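Local structure of early 35 kDa protein (Autographa californica nucleopolyhedrovirus, 1P35) at residues Pro180-Ile185 and Ala287-Val292. The protein inhibits caspases, thereby blocking the apoptotic response of the infected insect host cell, and also suppresses the host's antiviral RNA interference. Numbering follows the deposited sequence.
Sequences PFAHEI and ALNKNV. With EDO (1,2-ethanediol), chain F.
The carboxamide of Asn289 bonds both the N-H and the carbonyl of His183, which fixes the amide's rotation. Its OD1 takes the His183 N-H at 2.7 Å on a lone pair in the carbonyl plane, while ND2 gives a nearly straight bond to His183 O at 2.8 Å, reaching that oxygen from above its carbonyl plane. With CG anti to the backbone N (chi1 176°), the amide extends across to the other loop and lies 21° from the plane of the imidazole, whose CD2 edge also meets OD1. Two residues on, Asn291 OD1 accepts from Ala182 N at 2.8 Å, with the donor tilted from the carbonyl plane, and lies against Ala182 CB; a water that also donates to Ala182 O is its second donor. Beyond this, Phe181 brings its ring edge against Val292, CD2 lying 3.5 Å from CG2, and also packs on Val195 and Ala197 of strand 191-199.

Lys290 marks the looser, partly exposed side: its side chain starts out away from the 180-185 loop, and NZ forms a salt bridge with Glu211. The antiparallel pair of strands 176-179 and 292-295 thus leads into two loops joined by asparagine side chains instead of main-chain bonds.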
loop_
_atom_site.group_PDB
_atom_site.type_symbol
_atom_site.label_atom_id
_atom_site.label_comp_id
_atom_site.label_asym_id
_atom_site.label_seq_id
_atom_site.Cartn_x
_atom_site.Cartn_y
_atom_site.Cartn_z
ATOM N N PRO A 180 -23.483 -10.268 -2.508
ATOM C CA PRO A 180 -24.037 -9.671 -3.742
ATOM C C PRO A 180 -23.222 -9.700 -5.018
ATOM O O PRO A 180 -22.701 -8.670 -5.455
ATOM C CB PRO A 180 -24.384 -8.249 -3.273
ATOM C CG PRO A 180 -23.240 -7.933 -2.342
ATOM C CD PRO A 180 -23.159 -9.227 -1.498
ATOM N N PHE A 181 -23.114 -10.873 -5.638
ATOM C CA PHE A 181 -22.373 -10.976 -6.891
ATOM C C PHE A 181 -23.216 -10.635 -8.102
ATOM O O PHE A 181 -22.670 -10.249 -9.138
ATOM C CB PHE A 181 -21.799 -12.397 -7.085
ATOM C CG PHE A 181 -20.723 -12.754 -6.115
ATOM C CD1 PHE A 181 -19.661 -11.901 -5.894
ATOM C CD2 PHE A 181 -20.748 -13.981 -5.450
ATOM C CE1 PHE A 181 -18.621 -12.254 -5.034
ATOM C CE2 PHE A 181 -19.713 -14.346 -4.578
ATOM C CZ PHE A 181 -18.638 -13.467 -4.378
ATOM N N ALA A 182 -24.537 -10.782 -8.011
ATOM C CA ALA A 182 -25.370 -10.527 -9.202
ATOM C C ALA A 182 -25.338 -9.098 -9.776
ATOM O O ALA A 182 -25.160 -8.083 -9.047
ATOM C CB ALA A 182 -26.862 -10.954 -8.930
ATOM N N HIS A 183 -25.533 -9.037 -11.090
ATOM C CA HIS A 183 -25.518 -7.771 -11.823
ATOM C C HIS A 183 -26.932 -7.499 -12.323
ATOM O O HIS A 183 -27.825 -8.390 -12.243
ATOM C CB HIS A 183 -24.619 -7.869 -13.070
ATOM C CG HIS A 183 -23.267 -8.476 -12.815
ATOM N ND1 HIS A 183 -22.154 -7.725 -12.518
ATOM C CD2 HIS A 183 -22.860 -9.766 -12.813
ATOM C CE1 HIS A 183 -21.117 -8.522 -12.349
ATOM N NE2 HIS A 183 -21.517 -9.768 -12.522
ATOM N N GLU A 184 -27.153 -6.272 -12.811
ATOM C CA GLU A 184 -28.431 -5.990 -13.415
ATOM C C GLU A 184 -28.449 -6.886 -14.700
ATOM O O GLU A 184 -27.402 -7.213 -15.265
ATOM C CB GLU A 184 -28.508 -4.546 -13.837
ATOM C CG GLU A 184 -27.492 -4.175 -14.858
ATOM C CD GLU A 184 -26.129 -3.819 -14.271
ATOM O OE1 GLU A 184 -25.805 -4.204 -13.135
ATOM O OE2 GLU A 184 -25.359 -3.158 -14.976
ATOM N N ILE A 185 -29.627 -7.267 -15.166
ATOM C CA ILE A 185 -29.738 -8.098 -16.388
ATOM C C ILE A 185 -29.276 -7.324 -17.629
ATOM O O ILE A 185 -29.352 -6.089 -17.622
ATOM C CB ILE A 185 -31.210 -8.501 -16.595
ATOM C CG1 ILE A 185 -31.728 -9.176 -15.321
ATOM C CG2 ILE A 185 -31.362 -9.437 -17.806
ATOM C CD1 ILE A 185 -33.239 -9.429 -15.335
ATOM N N ALA A 287 -22.818 -17.218 -17.760
ATOM C CA ALA A 287 -24.217 -17.079 -18.097
ATOM C C ALA A 287 -25.018 -17.045 -16.781
ATOM O O ALA A 287 -26.143 -16.620 -16.772
ATOM C CB ALA A 287 -24.670 -18.273 -18.961
ATOM N N LEU A 288 -24.440 -17.560 -15.695
ATOM C CA LEU A 288 -25.093 -17.519 -14.382
ATOM C C LEU A 288 -24.901 -16.082 -13.852
ATOM O O LEU A 288 -23.771 -15.613 -13.741
ATOM C CB LEU A 288 -24.396 -18.469 -13.355
ATOM C CG LEU A 288 -24.876 -19.898 -13.081
ATOM C CD1 LEU A 288 -23.966 -20.572 -12.049
ATOM C CD2 LEU A 288 -26.320 -19.868 -12.546
ATOM N N ASN A 289 -25.989 -15.413 -13.520
ATOM C CA ASN A 289 -25.941 -14.061 -12.966
ATOM C C ASN A 289 -26.670 -14.137 -11.651
ATOM O O ASN A 289 -27.867 -13.874 -11.590
ATOM C CB ASN A 289 -26.677 -13.065 -13.866
ATOM C CG ASN A 289 -26.709 -11.682 -13.248
ATOM O OD1 ASN A 289 -25.726 -11.247 -12.652
ATOM N ND2 ASN A 289 -27.813 -10.983 -13.401
ATOM N N LYS A 290 -25.986 -14.547 -10.595
ATOM C CA LYS A 290 -26.651 -14.687 -9.313
ATOM C C LYS A 290 -25.815 -14.380 -8.038
ATOM O O LYS A 290 -24.582 -14.300 -8.083
ATOM C CB LYS A 290 -27.258 -16.112 -9.225
ATOM C CG LYS A 290 -26.277 -17.235 -9.422
ATOM C CD LYS A 290 -26.890 -18.643 -9.174
ATOM C CE LYS A 290 -27.198 -18.943 -7.711
ATOM N NZ LYS A 290 -27.703 -20.343 -7.521
ATOM N N ASN A 291 -26.506 -14.183 -6.906
ATOM C CA ASN A 291 -25.799 -13.965 -5.640
ATOM C C ASN A 291 -25.451 -15.352 -5.052
ATOM O O ASN A 291 -25.947 -16.372 -5.488
ATOM C CB ASN A 291 -26.712 -13.192 -4.648
ATOM C CG ASN A 291 -27.120 -11.829 -5.194
ATOM O OD1 ASN A 291 -26.296 -11.148 -5.821
ATOM N ND2 ASN A 291 -28.364 -11.412 -4.939
ATOM N N VAL A 292 -24.582 -15.369 -4.062
ATOM C CA VAL A 292 -24.227 -16.604 -3.380
ATOM C C VAL A 292 -24.942 -16.403 -2.049
ATOM O O VAL A 292 -24.826 -15.340 -1.447
ATOM C CB VAL A 292 -22.702 -16.709 -3.195
ATOM C CG1 VAL A 292 -22.368 -17.691 -2.109
ATOM C CG2 VAL A 292 -22.063 -17.117 -4.516
HETATM C C1 EDO F . -21.710 -19.737 -20.587
HETATM O O1 EDO F . -20.941 -20.279 -21.692
HETATM C C2 EDO F . -21.413 -20.541 -19.351
HETATM O O2 EDO F . -21.774 -19.794 -18.201
HETATM O O HOH W 1 -26.598 -8.534 -6.526
#